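Local coordinates for glyoxalase-like domain protein (Staphylococcus aureus, PDB 3P8A), which is of unknown function but belongs to the glyoxalase-like (VOC) family, whose paired beta-sheet modules often frame a metal or substrate pocket, at residues V44-H48 and Y184-F189; H53-T58 and E89-A95; K123-V129 and K210-M214; E161-P165 and V242-H246; Q254-P258 and R269-L273. All coordinates share one frame; numbering follows the deposited sequence.

Interaction 1 of 5, residues V44-H48 and Y184-F189; sequences VIKLH and YFQKQF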
# COMPACT_ATOMS: atom_id res chain seq x y z
N VAL A 44 -17.57 9.69 3.38
CA VAL A 44 -17.37 8.73 4.49
C VAL A 44 -15.92 8.84 4.99
O VAL A 44 -15.69 8.99 6.19
CB VAL A 44 -17.76 7.26 4.16
CG1 VAL A 44 -19.24 6.96 4.39
CG2 VAL A 44 -17.29 6.85 2.77
N ILE A 45 -14.95 8.83 4.06
CA ILE A 45 -13.53 9.03 4.35
C ILE A 45 -13.18 10.36 3.74
O ILE A 45 -13.34 10.56 2.54
CB ILE A 45 -12.61 7.89 3.82
CG1 ILE A 45 -12.88 6.57 4.56
CG2 ILE A 45 -11.10 8.29 3.91
CD1 ILE A 45 -12.48 5.33 3.79
N LYS A 46 -12.69 11.28 4.59
CA LYS A 46 -12.27 12.60 4.13
C LYS A 46 -10.92 12.50 3.41
O LYS A 46 -10.08 11.68 3.77
CB LYS A 46 -12.22 13.59 5.32
CG LYS A 46 -13.53 14.34 5.56
CD LYS A 46 -14.55 13.51 6.35
CE LYS A 46 -15.94 14.10 6.36
NZ LYS A 46 -16.93 13.12 6.86
N LEU A 47 -10.75 13.33 2.40
CA LEU A 47 -9.56 13.37 1.58
C LEU A 47 -8.88 14.71 1.66
O LEU A 47 -9.54 15.74 1.84
CB LEU A 47 -9.89 13.05 0.10
CG LEU A 47 -10.65 11.76 -0.19
CD1 LEU A 47 -10.96 11.64 -1.66
CD2 LEU A 47 -9.87 10.53 0.26
N HIS A 48 -7.55 14.69 1.53
CA HIS A 48 -6.68 15.86 1.54
C HIS A 48 -5.76 15.72 0.33
O HIS A 48 -5.20 14.64 0.11
CB HIS A 48 -5.87 15.93 2.85
CG HIS A 48 -6.76 16.10 4.06
ND1 HIS A 48 -7.33 17.33 4.38
CD2 HIS A 48 -7.19 15.18 4.94
CE1 HIS A 48 -8.05 17.12 5.46
NE2 HIS A 48 -8.02 15.83 5.83
N TYR A 184 -5.33 15.48 10.75
CA TYR A 184 -5.96 14.81 9.60
C TYR A 184 -6.50 13.41 9.90
O TYR A 184 -7.32 12.92 9.12
CB TYR A 184 -5.01 14.75 8.39
CG TYR A 184 -4.42 16.08 7.96
CD1 TYR A 184 -5.24 17.17 7.70
CD2 TYR A 184 -3.05 16.22 7.76
CE1 TYR A 184 -4.70 18.39 7.30
CE2 TYR A 184 -2.51 17.44 7.36
CZ TYR A 184 -3.34 18.52 7.12
OH TYR A 184 -2.80 19.72 6.73
N PHE A 185 -6.04 12.76 11.00
CA PHE A 185 -6.49 11.40 11.35
C PHE A 185 -7.98 11.34 11.66
O PHE A 185 -8.51 12.19 12.38
CB PHE A 185 -5.68 10.82 12.53
CG PHE A 185 -4.21 10.52 12.33
CD1 PHE A 185 -3.65 10.46 11.05
CD2 PHE A 185 -3.37 10.30 13.42
CE1 PHE A 185 -2.29 10.19 10.87
CE2 PHE A 185 -2.01 10.03 13.24
CZ PHE A 185 -1.48 9.97 11.96
N GLN A 186 -8.66 10.33 11.10
CA GLN A 186 -10.09 10.13 11.28
C GLN A 186 -10.20 8.90 12.15
O GLN A 186 -10.31 7.78 11.65
CB GLN A 186 -10.78 9.93 9.92
CG GLN A 186 -10.55 11.10 8.98
CD GLN A 186 -10.97 10.76 7.59
OE1 GLN A 186 -12.17 10.70 7.28
NE2 GLN A 186 -9.99 10.55 6.71
N LYS A 187 -10.07 9.11 13.46
CA LYS A 187 -9.99 8.10 14.51
C LYS A 187 -11.21 7.22 14.80
O LYS A 187 -11.11 6.25 15.56
CB LYS A 187 -9.28 8.65 15.75
CG LYS A 187 -7.80 8.89 15.47
CD LYS A 187 -7.02 9.43 16.66
CE LYS A 187 -5.56 9.58 16.31
NZ LYS A 187 -4.77 10.10 17.45
N GLN A 188 -12.33 7.50 14.10
CA GLN A 188 -13.55 6.68 14.14
C GLN A 188 -13.26 5.40 13.31
O GLN A 188 -13.90 4.37 13.52
CB GLN A 188 -14.73 7.47 13.50
CG GLN A 188 -14.60 7.72 11.99
CD GLN A 188 -15.03 9.07 11.48
OE1 GLN A 188 -15.96 9.19 10.68
NE2 GLN A 188 -14.30 10.11 11.86
N PHE A 189 -12.28 5.49 12.38
CA PHE A 189 -11.85 4.40 11.51
C PHE A 189 -10.56 3.79 11.97
O PHE A 189 -9.69 4.48 12.50
CB PHE A 189 -11.67 4.89 10.07
CG PHE A 189 -12.88 5.54 9.46
CD1 PHE A 189 -14.08 4.84 9.33
CD2 PHE A 189 -12.80 6.82 8.92
CE1 PHE A 189 -15.19 5.44 8.74
CE2 PHE A 189 -13.91 7.42 8.33
CZ PHE A 189 -15.10 6.73 8.25
O HOH W 1 -8.74 14.15 7.45

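Interaction 2 of 5, residues H53-T58 and E89-A95; sequences HHKYGT and EGGVAFA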
# COMPACT_ATOMS: atom_id res chain seq x y z
N HIS A 53 4.66 13.57 -7.76
CA HIS A 53 5.88 12.78 -7.74
C HIS A 53 6.57 13.11 -9.08
O HIS A 53 6.19 12.56 -10.12
CB HIS A 53 5.59 11.26 -7.63
CG HIS A 53 4.78 10.87 -6.43
ND1 HIS A 53 3.50 10.33 -6.57
CD2 HIS A 53 5.09 10.92 -5.11
CE1 HIS A 53 3.09 10.08 -5.34
NE2 HIS A 53 4.02 10.40 -4.43
N HIS A 54 7.53 14.07 -9.05
CA HIS A 54 8.22 14.55 -10.26
C HIS A 54 8.87 13.48 -11.10
O HIS A 54 8.77 13.56 -12.32
CB HIS A 54 9.19 15.71 -10.00
CG HIS A 54 9.55 16.44 -11.26
ND1 HIS A 54 8.78 17.51 -11.71
CD2 HIS A 54 10.53 16.18 -12.17
CE1 HIS A 54 9.34 17.88 -12.86
NE2 HIS A 54 10.39 17.11 -13.17
N LYS A 55 9.48 12.47 -10.47
CA LYS A 55 10.14 11.35 -11.17
C LYS A 55 9.19 10.54 -12.05
O LYS A 55 9.61 10.04 -13.10
CB LYS A 55 10.72 10.37 -10.15
CG LYS A 55 12.02 10.79 -9.50
CD LYS A 55 12.31 9.95 -8.24
CE LYS A 55 12.57 8.48 -8.51
NZ LYS A 55 13.83 8.24 -9.27
N TYR A 56 7.92 10.38 -11.62
CA TYR A 56 6.94 9.53 -12.31
C TYR A 56 5.81 10.21 -13.05
O TYR A 56 5.25 9.59 -13.94
CB TYR A 56 6.39 8.50 -11.33
CG TYR A 56 7.45 7.66 -10.65
CD1 TYR A 56 8.17 6.70 -11.36
CD2 TYR A 56 7.73 7.82 -9.30
CE1 TYR A 56 9.16 5.93 -10.75
CE2 TYR A 56 8.73 7.07 -8.68
CZ TYR A 56 9.42 6.11 -9.40
OH TYR A 56 10.37 5.35 -8.77
N GLY A 57 5.49 11.45 -12.69
CA GLY A 57 4.40 12.18 -13.35
C GLY A 57 3.03 11.88 -12.76
O GLY A 57 2.01 12.10 -13.42
N THR A 58 3.01 11.37 -11.51
CA THR A 58 1.80 10.98 -10.77
C THR A 58 1.51 11.99 -9.67
O THR A 58 2.41 12.74 -9.28
CB THR A 58 1.92 9.57 -10.17
OG1 THR A 58 3.14 9.45 -9.42
CG2 THR A 58 1.83 8.47 -11.21
N GLU A 89 14.19 0.48 -12.38
CA GLU A 89 13.46 1.04 -11.26
C GLU A 89 11.94 0.98 -11.58
O GLU A 89 11.15 0.58 -10.74
CB GLU A 89 13.90 2.49 -11.07
CG GLU A 89 13.39 3.15 -9.81
CD GLU A 89 13.74 4.62 -9.71
OE1 GLU A 89 14.92 4.98 -9.94
OE2 GLU A 89 12.84 5.41 -9.38
N GLY A 90 11.60 1.28 -12.82
CA GLY A 90 10.23 1.25 -13.35
C GLY A 90 9.56 -0.10 -13.35
O GLY A 90 8.33 -0.17 -13.30
N GLY A 91 10.35 -1.17 -13.39
CA GLY A 91 9.86 -2.54 -13.33
C GLY A 91 9.34 -2.90 -11.95
O GLY A 91 8.53 -3.83 -11.83
N VAL A 92 9.77 -2.16 -10.91
CA VAL A 92 9.34 -2.38 -9.52
C VAL A 92 8.54 -1.22 -8.87
O VAL A 92 7.86 -1.46 -7.87
CB VAL A 92 10.51 -2.80 -8.58
CG1 VAL A 92 11.16 -4.10 -9.04
CG2 VAL A 92 11.55 -1.69 -8.43
N ALA A 93 8.73 0.01 -9.35
CA ALA A 93 8.15 1.21 -8.71
C ALA A 93 6.63 1.19 -8.52
O ALA A 93 5.91 0.64 -9.37
CB ALA A 93 8.59 2.46 -9.44
N PHE A 94 6.13 1.79 -7.42
CA PHE A 94 4.69 1.83 -7.16
C PHE A 94 3.92 2.55 -8.28
O PHE A 94 2.89 2.04 -8.70
CB PHE A 94 4.38 2.43 -5.78
CG PHE A 94 4.52 3.93 -5.73
CD1 PHE A 94 3.41 4.76 -5.85
CD2 PHE A 94 5.78 4.52 -5.65
CE1 PHE A 94 3.55 6.15 -5.87
CE2 PHE A 94 5.92 5.91 -5.70
CZ PHE A 94 4.81 6.72 -5.80
N ALA A 95 4.42 3.71 -8.78
CA ALA A 95 3.71 4.50 -9.79
C ALA A 95 3.55 3.81 -11.16
O ALA A 95 2.49 3.87 -11.76
CB ALA A 95 4.37 5.86 -9.96

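Interaction 3 of 5, residues K123-V129 and K210-M214; sequences KLQSEQV and KWFDM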
# COMPACT_ATOMS: atom_id res chain seq x y z
N LYS A 123 19.05 -7.12 5.63
CA LYS A 123 18.39 -8.36 5.99
C LYS A 123 17.93 -9.11 4.74
O LYS A 123 18.09 -10.34 4.65
CB LYS A 123 17.23 -8.12 6.97
CG LYS A 123 16.53 -9.38 7.49
CD LYS A 123 15.24 -9.65 6.72
CE LYS A 123 14.42 -10.80 7.26
NZ LYS A 123 13.41 -11.24 6.27
N LEU A 124 17.33 -8.39 3.77
CA LEU A 124 16.85 -9.04 2.55
C LEU A 124 18.02 -9.50 1.70
O LEU A 124 18.00 -10.62 1.19
CB LEU A 124 15.90 -8.13 1.75
CG LEU A 124 14.55 -7.78 2.39
CD1 LEU A 124 13.86 -6.71 1.58
CD2 LEU A 124 13.64 -9.01 2.48
N GLN A 125 19.06 -8.66 1.60
CA GLN A 125 20.28 -8.98 0.86
C GLN A 125 21.06 -10.15 1.47
O GLN A 125 21.63 -10.94 0.72
CB GLN A 125 21.18 -7.74 0.68
CG GLN A 125 20.58 -6.76 -0.34
CD GLN A 125 21.55 -5.72 -0.82
OE1 GLN A 125 21.46 -5.24 -1.96
NE2 GLN A 125 22.52 -5.37 -0.00
N SER A 126 20.96 -10.35 2.81
CA SER A 126 21.61 -11.48 3.50
C SER A 126 20.86 -12.80 3.22
O SER A 126 21.37 -13.87 3.53
CB SER A 126 21.69 -11.22 5.00
OG SER A 126 20.42 -11.38 5.61
N GLU A 127 19.64 -12.71 2.63
CA GLU A 127 18.81 -13.85 2.23
C GLU A 127 18.77 -13.96 0.71
O GLU A 127 17.98 -14.73 0.16
CB GLU A 127 17.37 -13.71 2.79
CG GLU A 127 17.31 -13.73 4.30
CD GLU A 127 15.93 -13.44 4.85
OE1 GLU A 127 15.42 -12.31 4.61
OE2 GLU A 127 15.34 -14.34 5.49
N GLN A 128 19.63 -13.19 0.03
CA GLN A 128 19.74 -13.16 -1.44
C GLN A 128 18.45 -12.70 -2.15
O GLN A 128 18.17 -13.12 -3.26
CB GLN A 128 20.32 -14.48 -2.01
CG GLN A 128 20.93 -14.38 -3.44
CD GLN A 128 22.05 -13.37 -3.62
OE1 GLN A 128 22.76 -13.02 -2.68
NE2 GLN A 128 22.25 -12.92 -4.86
N VAL A 129 17.64 -11.86 -1.50
CA VAL A 129 16.50 -11.30 -2.21
C VAL A 129 17.03 -10.06 -2.93
O VAL A 129 17.71 -9.23 -2.29
CB VAL A 129 15.14 -11.10 -1.46
CG1 VAL A 129 15.21 -11.43 0.02
CG2 VAL A 129 14.54 -9.72 -1.69
N LYS A 210 8.74 -15.06 4.21
CA LYS A 210 10.17 -14.91 3.99
C LYS A 210 10.59 -13.45 4.03
O LYS A 210 11.45 -13.09 4.83
CB LYS A 210 10.52 -15.52 2.63
CG LYS A 210 11.95 -16.00 2.49
CD LYS A 210 12.27 -16.50 1.08
CE LYS A 210 11.83 -17.92 0.79
NZ LYS A 210 12.75 -18.93 1.36
N TRP A 211 9.94 -12.61 3.20
CA TRP A 211 10.26 -11.19 3.07
C TRP A 211 9.85 -10.31 4.25
O TRP A 211 10.58 -9.39 4.60
CB TRP A 211 9.62 -10.63 1.80
CG TRP A 211 9.97 -11.33 0.51
CD1 TRP A 211 11.14 -11.95 0.20
CD2 TRP A 211 9.18 -11.34 -0.69
NE1 TRP A 211 11.11 -12.40 -1.10
CE2 TRP A 211 9.92 -12.04 -1.67
CE3 TRP A 211 7.89 -10.86 -1.01
CZ2 TRP A 211 9.41 -12.28 -2.95
CZ3 TRP A 211 7.40 -11.10 -2.28
CH2 TRP A 211 8.15 -11.80 -3.23
N PHE A 212 8.69 -10.57 4.85
CA PHE A 212 8.20 -9.68 5.91
C PHE A 212 8.24 -10.19 7.32
O PHE A 212 7.73 -9.52 8.22
CB PHE A 212 6.81 -9.11 5.52
CG PHE A 212 6.73 -8.68 4.07
CD1 PHE A 212 7.55 -7.66 3.58
CD2 PHE A 212 5.87 -9.31 3.19
CE1 PHE A 212 7.51 -7.29 2.24
CE2 PHE A 212 5.83 -8.95 1.84
CZ PHE A 212 6.64 -7.94 1.37
N ASP A 213 8.81 -11.41 7.51
CA ASP A 213 8.95 -12.03 8.82
C ASP A 213 7.59 -12.10 9.55
O ASP A 213 7.48 -11.79 10.74
CB ASP A 213 10.01 -11.26 9.65
CG ASP A 213 11.03 -12.17 10.29
OD1 ASP A 213 12.21 -12.14 9.86
OD2 ASP A 213 10.65 -12.94 11.20
N MSE A 214 6.54 -12.44 8.80
CA MSE A 214 5.19 -12.48 9.31
C MSE A 214 4.90 -13.77 10.08
O MSE A 214 5.65 -14.74 9.95
CB MSE A 214 4.19 -12.31 8.15
CG MSE A 214 4.05 -10.88 7.66
SE MSE A 214 2.84 -10.78 6.13
CE MSE A 214 3.03 -8.89 5.58
O HOH W 2 12.96 -13.89 6.86

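Interaction 4 of 5, residues E161-P165 and V242-H246; sequences EIKPP and VSKYH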
# COMPACT_ATOMS: atom_id res chain seq x y z
N GLU A 161 2.52 -13.63 -8.41
CA GLU A 161 1.12 -13.47 -8.77
C GLU A 161 0.70 -12.07 -8.29
O GLU A 161 -0.04 -11.36 -8.97
CB GLU A 161 0.22 -14.52 -8.07
CG GLU A 161 0.31 -15.90 -8.69
CD GLU A 161 -0.24 -16.05 -10.09
OE1 GLU A 161 -1.06 -15.20 -10.51
OE2 GLU A 161 0.16 -17.03 -10.77
N ILE A 162 1.23 -11.68 -7.13
CA ILE A 162 0.92 -10.44 -6.42
C ILE A 162 2.11 -9.53 -6.40
O ILE A 162 3.21 -9.98 -6.06
CB ILE A 162 0.47 -10.82 -4.95
CG1 ILE A 162 -0.77 -11.70 -4.95
CG2 ILE A 162 0.30 -9.60 -4.05
CD1 ILE A 162 -1.99 -11.13 -5.76
N LYS A 163 1.89 -8.24 -6.69
CA LYS A 163 3.01 -7.30 -6.66
C LYS A 163 3.50 -7.24 -5.22
O LYS A 163 2.68 -7.04 -4.32
CB LYS A 163 2.61 -5.90 -7.15
CG LYS A 163 3.81 -5.00 -7.38
CD LYS A 163 4.39 -5.22 -8.75
CE LYS A 163 5.44 -4.19 -9.07
NZ LYS A 163 5.88 -4.35 -10.47
N PRO A 164 4.82 -7.48 -4.98
CA PRO A 164 5.31 -7.47 -3.60
C PRO A 164 5.09 -6.14 -2.90
O PRO A 164 5.42 -5.09 -3.45
CB PRO A 164 6.83 -7.74 -3.76
CG PRO A 164 6.94 -8.48 -5.05
CD PRO A 164 5.92 -7.79 -5.93
N PRO A 165 4.61 -6.18 -1.64
CA PRO A 165 4.56 -4.94 -0.84
C PRO A 165 5.96 -4.33 -0.76
O PRO A 165 6.97 -5.05 -0.86
CB PRO A 165 4.13 -5.44 0.55
CG PRO A 165 3.40 -6.70 0.28
CD PRO A 165 4.14 -7.34 -0.85
N VAL A 242 -8.70 -14.52 -9.73
CA VAL A 242 -7.90 -13.31 -9.98
C VAL A 242 -6.71 -13.23 -9.00
O VAL A 242 -6.76 -13.81 -7.92
CB VAL A 242 -8.77 -12.00 -9.86
CG1 VAL A 242 -9.89 -11.97 -10.88
CG2 VAL A 242 -9.35 -11.83 -8.46
N SER A 243 -5.64 -12.53 -9.40
CA SER A 243 -4.51 -12.24 -8.52
C SER A 243 -4.49 -10.72 -8.32
O SER A 243 -4.08 -9.97 -9.21
CB SER A 243 -3.19 -12.77 -9.08
OG SER A 243 -3.07 -14.16 -8.87
N LYS A 244 -4.97 -10.26 -7.16
CA LYS A 244 -5.02 -8.81 -6.87
C LYS A 244 -5.27 -8.44 -5.41
O LYS A 244 -5.87 -9.22 -4.66
CB LYS A 244 -6.07 -8.11 -7.79
CG LYS A 244 -7.51 -8.56 -7.57
CD LYS A 244 -8.43 -7.71 -8.44
CE LYS A 244 -9.87 -7.81 -8.04
NZ LYS A 244 -10.73 -7.02 -8.97
N TYR A 245 -4.90 -7.20 -5.06
CA TYR A 245 -5.23 -6.55 -3.79
C TYR A 245 -6.71 -6.24 -3.99
O TYR A 245 -7.08 -5.50 -4.91
CB TYR A 245 -4.39 -5.27 -3.62
CG TYR A 245 -2.95 -5.60 -3.27
CD1 TYR A 245 -2.58 -5.87 -1.96
CD2 TYR A 245 -1.97 -5.69 -4.26
CE1 TYR A 245 -1.27 -6.23 -1.64
CE2 TYR A 245 -0.67 -6.08 -3.96
CZ TYR A 245 -0.32 -6.33 -2.64
OH TYR A 245 0.96 -6.70 -2.32
N HIS A 246 -7.56 -6.94 -3.25
CA HIS A 246 -9.00 -6.97 -3.43
C HIS A 246 -9.83 -6.03 -2.58
O HIS A 246 -10.68 -5.33 -3.11
CB HIS A 246 -9.45 -8.43 -3.27
CG HIS A 246 -10.93 -8.64 -3.38
ND1 HIS A 246 -11.55 -8.76 -4.62
CD2 HIS A 246 -11.85 -8.87 -2.40
CE1 HIS A 246 -12.82 -9.04 -4.36
NE2 HIS A 246 -13.05 -9.10 -3.03

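Interaction 5 of 5, residues Q254-P258 and R269-L273; sequences QATSP and RFEPL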
# COMPACT_ATOMS: atom_id res chain seq x y z
N GLN A 254 -18.54 4.62 14.45
CA GLN A 254 -19.85 5.24 14.26
C GLN A 254 -20.85 4.33 13.48
O GLN A 254 -22.01 4.70 13.33
CB GLN A 254 -19.74 6.63 13.60
CG GLN A 254 -18.90 7.66 14.38
CD GLN A 254 -19.52 8.23 15.65
OE1 GLN A 254 -20.55 7.77 16.17
NE2 GLN A 254 -18.88 9.25 16.20
N ALA A 255 -20.40 3.16 12.99
CA ALA A 255 -21.28 2.23 12.27
C ALA A 255 -22.05 1.32 13.21
O ALA A 255 -21.50 0.86 14.21
CB ALA A 255 -20.49 1.40 11.27
N THR A 256 -23.32 1.06 12.88
CA THR A 256 -24.19 0.16 13.65
C THR A 256 -24.35 -1.13 12.85
O THR A 256 -24.57 -2.19 13.44
CB THR A 256 -25.56 0.82 13.93
OG1 THR A 256 -26.23 1.07 12.70
CG2 THR A 256 -25.45 2.10 14.76
N SER A 257 -24.23 -1.03 11.51
CA SER A 257 -24.38 -2.15 10.58
C SER A 257 -23.22 -2.21 9.58
O SER A 257 -22.73 -1.16 9.16
CB SER A 257 -25.70 -2.05 9.83
OG SER A 257 -25.82 -0.86 9.06
N PRO A 258 -22.76 -3.41 9.16
CA PRO A 258 -21.67 -3.46 8.17
C PRO A 258 -22.15 -2.97 6.80
O PRO A 258 -23.35 -2.94 6.54
CB PRO A 258 -21.30 -4.94 8.09
CG PRO A 258 -22.05 -5.62 9.19
CD PRO A 258 -23.21 -4.77 9.51
N ARG A 269 -14.67 -2.23 2.85
CA ARG A 269 -15.65 -2.86 3.73
C ARG A 269 -15.61 -2.18 5.09
O ARG A 269 -14.52 -1.99 5.64
CB ARG A 269 -15.39 -4.37 3.88
CG ARG A 269 -15.65 -5.18 2.62
CD ARG A 269 -15.17 -6.63 2.69
NE ARG A 269 -15.87 -7.42 3.72
CZ ARG A 269 -15.64 -8.70 3.99
NH1 ARG A 269 -14.72 -9.38 3.31
NH2 ARG A 269 -16.32 -9.31 4.95
N PHE A 270 -16.78 -1.80 5.63
CA PHE A 270 -16.86 -1.13 6.93
C PHE A 270 -17.63 -1.98 7.89
O PHE A 270 -18.69 -2.51 7.56
CB PHE A 270 -17.49 0.26 6.81
CG PHE A 270 -16.71 1.23 5.94
CD1 PHE A 270 -15.83 2.15 6.51
CD2 PHE A 270 -16.83 1.20 4.55
CE1 PHE A 270 -15.10 3.04 5.70
CE2 PHE A 270 -16.11 2.09 3.75
CZ PHE A 270 -15.28 3.02 4.33
N GLU A 271 -17.07 -2.15 9.10
CA GLU A 271 -17.70 -2.98 10.11
C GLU A 271 -17.81 -2.26 11.45
O GLU A 271 -16.89 -1.52 11.81
CB GLU A 271 -16.95 -4.33 10.24
CG GLU A 271 -17.05 -5.17 8.97
CD GLU A 271 -16.44 -6.56 8.93
OE1 GLU A 271 -15.88 -7.01 9.95
OE2 GLU A 271 -16.52 -7.19 7.85
N PRO A 272 -18.91 -2.48 12.20
CA PRO A 272 -19.04 -1.84 13.53
C PRO A 272 -18.02 -2.33 14.56
O PRO A 272 -17.46 -3.43 14.40
CB PRO A 272 -20.47 -2.22 13.97
CG PRO A 272 -21.15 -2.75 12.75
CD PRO A 272 -20.07 -3.35 11.92
N LEU A 273 -17.87 -1.56 15.67
CA LEU A 273 -16.97 -1.75 16.83
C LEU A 273 -15.51 -1.37 16.57
O LEU A 273 -15.01 -0.41 17.16
CB LEU A 273 -17.09 -3.14 17.51
CG LEU A 273 -18.30 -3.37 18.41
CD1 LEU A 273 -18.83 -4.78 18.26
CD2 LEU A 273 -17.96 -3.10 19.88

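Interaction 1 of 5, residues V44-H48 and Y184-F189
Gln186 and Lys46 carry the polar part of this contact between two loops, with the side-chain amide standing in for a backbone partner. Lys46 N gives a nearly straight bond (171°) to Gln186 OE1 at 2.8 Å, reaching the oxygen from a position tilted out of the carbonyl plane. A weak bond returns from Gln186 NE2 to Lys46 O at 3.2 Å, and NE2 also donates to Tyr64 O. The Gln186 chain runs extended beyond CG (chi2 168°), which carries the amide across to Lys46. Water 1 lies between His48 NE2 and Tyr184 O, but its distances are short enough to leave its bonding doubtful.

The aromatic contact is oblique: Tyr184 CD1 sits over one face of the His48 imidazole, displaced toward its rim, with the ring planes 46° apart. Among apolar groups, Ile45 CG1 meets Phe189 CE2 at 4.0 Å, while Val44 O lies at the edge of the same phenyl ring, 3.1 Å from Phe189 CZ.

The contact joins the approach to edge strand 48-53 of one sheet with the start of strand 189-198 of the other. Its chemistry implies that a buried amide satisfies backbone groups of a loop that has no regular strand pairing here.

Interaction 2 of 5, residues H53-T58 and E89-A95
The face of His53 receives the edge of Phe94 in a T-shaped pair: Phe94 CZ stands over the centre of the imidazole, 3.8 Å from His53 CE1, and the planes are 83° apart. His53 ND1 lies at the phenyl edge, in plane, and Ala95 CB covers one face of Phe94. Lys55 CB stands over one face of Tyr56, toward its rim. Phe94 reaches its place with CG between its backbone N and carbonyl carbon (chi1 76°). Tyr56 completes the aromatic cluster, its ring obliquely set to Phe94. The methyl of Ala95 presses against Tyr56 near its root, CB to CB 3.6 Å, whereas Ala93 CB lies 3.5 Å from Tyr56 OH.

Beyond the phenol, Glu89 OE2 takes a salt bridge from Lys55 NZ at 3.0 Å through its syn lone pair. Glu89 OE2 also lies 2.5 Å from Tyr56 OH, too short to be sure of and weak at best.

His53 ND1 pairs with Thr58 OG1 at 3.0 Å. His53 NE2 bonds a glycerol probably left from crystallisation, consistent with a pocket beside the turn between strands 48-53 and 58-64. The ND1 bond and the phenyl edge would limit rotation of the imidazole, while the Lys55-Glu89 salt bridge ties the two loops, the phenol close by.

Interaction 3 of 5, residues K123-V129 and K210-M214
Lys123 NZ, at the end of helix 117-125, faces Lys210 and Asp213 at the end of helix 201-212 and sits among three polar groups: Glu127, a water and, at long range, Asp213. Within its own segment Lys123 NZ makes a salt bridge to Glu127 OE1 at 2.8 Å, meeting the carboxylate on the syn side and 21° out of its plane. Water 2 accepts from the same nitrogen and donates in turn to Glu127 OE2 and, at 2.7 Å, to Lys210 O, so that a solvent molecule ties the two helix ends. Lys123 NZ also comes within 3.1 Å of Lys210 O and makes a long salt bridge to Asp213 OD1 at 3.9 Å. The lysine starts with CG opposite its backbone N (chi1 -176°) and then bends at chi2, which sends the ammonium across the gap.

Apolar groups lie alongside this network. Leu124 CD2 packs 3.7 Å from Trp211 O, a buried carbonyl oxygen with no partner in the model. Val129 CG1 meets Trp211 CD1 at 4.1 Å, approaching the indole obliquely. Ile154 of strand 147-155 touches Leu124, Val129 and Trp211.

Glu127 belongs to the turn that closes its helix, and Leu124 O accepts from both Glu127 N and Val129 N. With Gln128 at positive phi as the C-prime residue, and Val129 N to Leu124 O and Gln128 N to Gln125 O as its bonds, this is a Schellman motif, packed here against the C-terminal end of a second helix, where Asp213 also turns to positive phi.

Interaction 4 of 5, residues E161-P165 and V242-H246
Tyr245 CG and Ser243 OG both lie beside their own backbone N, anti to the carbonyl carbon (chi1 -74° and -78°), and this brings a hydroxyl from each residue to the 161-165 loop. Tyr245 OH donates to Lys163 O at 2.7 Å, approaching almost along the C=O axis, with the carbonyl oxygen at the ring edge and in its plane. Ser243 OG donates to Glu161 OE1 at 2.8 Å. The glutamate is bent at chi2, which folds its carboxylate back toward the serine, and OE1 is met on its anti side, well out of the carboxylate plane. Ser243 OG is also bonded to Lys199 N, so the hydroxyl has a partner beyond the glutamate.

Between these bonds lies Ile162. Ile162 CG2 packs obliquely on the tyrosine ring, 3.6 Å from Tyr245 CZ, while Ile162 CD1 reaches the opposing backbone, 3.4 Å from Lys244 N. Pro165 CD lies 3.6 Å from Tyr245 OH. Helix 201-212 adds Trp208, which touches both Pro165 and Tyr245.

The two touching backbones run in nearly the same direction, 22° apart end to end. One leads into strand 166-170 of the eight-stranded sheet and the other into strand 244-252 of the seven-stranded sheet. A buried tyrosine thus reaches from one sheet to the loop that feeds the other, an arrangement consistent with the paired-sheet glyoxalase-like fold.

Interaction 5 of 5, residues Q254-P258 and R269-L273
Pro272 sits with its ring in the curve of the 254-258 loop, and successive ring atoms meet successive parts of the loop. Pro272 CB lies 3.3 Å from Ala255 O. Next along the ring, Pro272 CG is 3.5 Å from Thr256 O, and Pro272 CD is 3.9 Å from Pro258 N. The Ala255 methyl points at the ring more loosely, its CB 4.5 Å from Pro272 CG. Pro258 lies at a slant to Pro272 rather than flat against it, with Pro258 CG 4.1 Å from Pro272 CD.

The loop carries the chain from strand 244-252 to the edge strand 259-263, and strand 266-272 runs between those two in the seven-stranded sheet. The connection thus bends past the end of the strand it skips, and the proline at that end fills the bend.

Farther back along the strand the backbone makes the approach: Pro258 CA is 3.2 Å from Phe270 O, a CA-H...O contact with 127° at the hydrogen. The phenyl ring of Phe270 leads away from the loop and meets Tyr259 and Ile261 of the edge strand. Glu271 likewise turns away; Glu271 CG brushes Pro258 CB at 4.3 Å while the carboxylate forms a salt bridge with Arg269 of its own strand, Glu271 OE2 to Arg269 NH2 3.6 Å.

Overall arrangement
Interactions 1, 3 and 4 bridge the two halves of the chain, while interactions 2 and 5 each stay within one. Interactions 1 and 4 lie on opposite sides of the chain's centre, with their own centres about 26 Å apart. Interaction 5 continues interaction 1, since Phe270 CZ packs 3.7 Å from Ile45 CD1. Interaction 4 connects to two others: Lys163 NZ lies 3.0 Å from Gly91 O of interaction 2, a probable hydrogen bond, and Pro165 CD is 3.4 Å from Phe212 CZ of interaction 3. Interaction 2 adjoins the glycerol, which may mark a pocket, about 3 Å from the side chain of His53. Interaction 5 is remote, its centre about 35 Å from that of interaction 2.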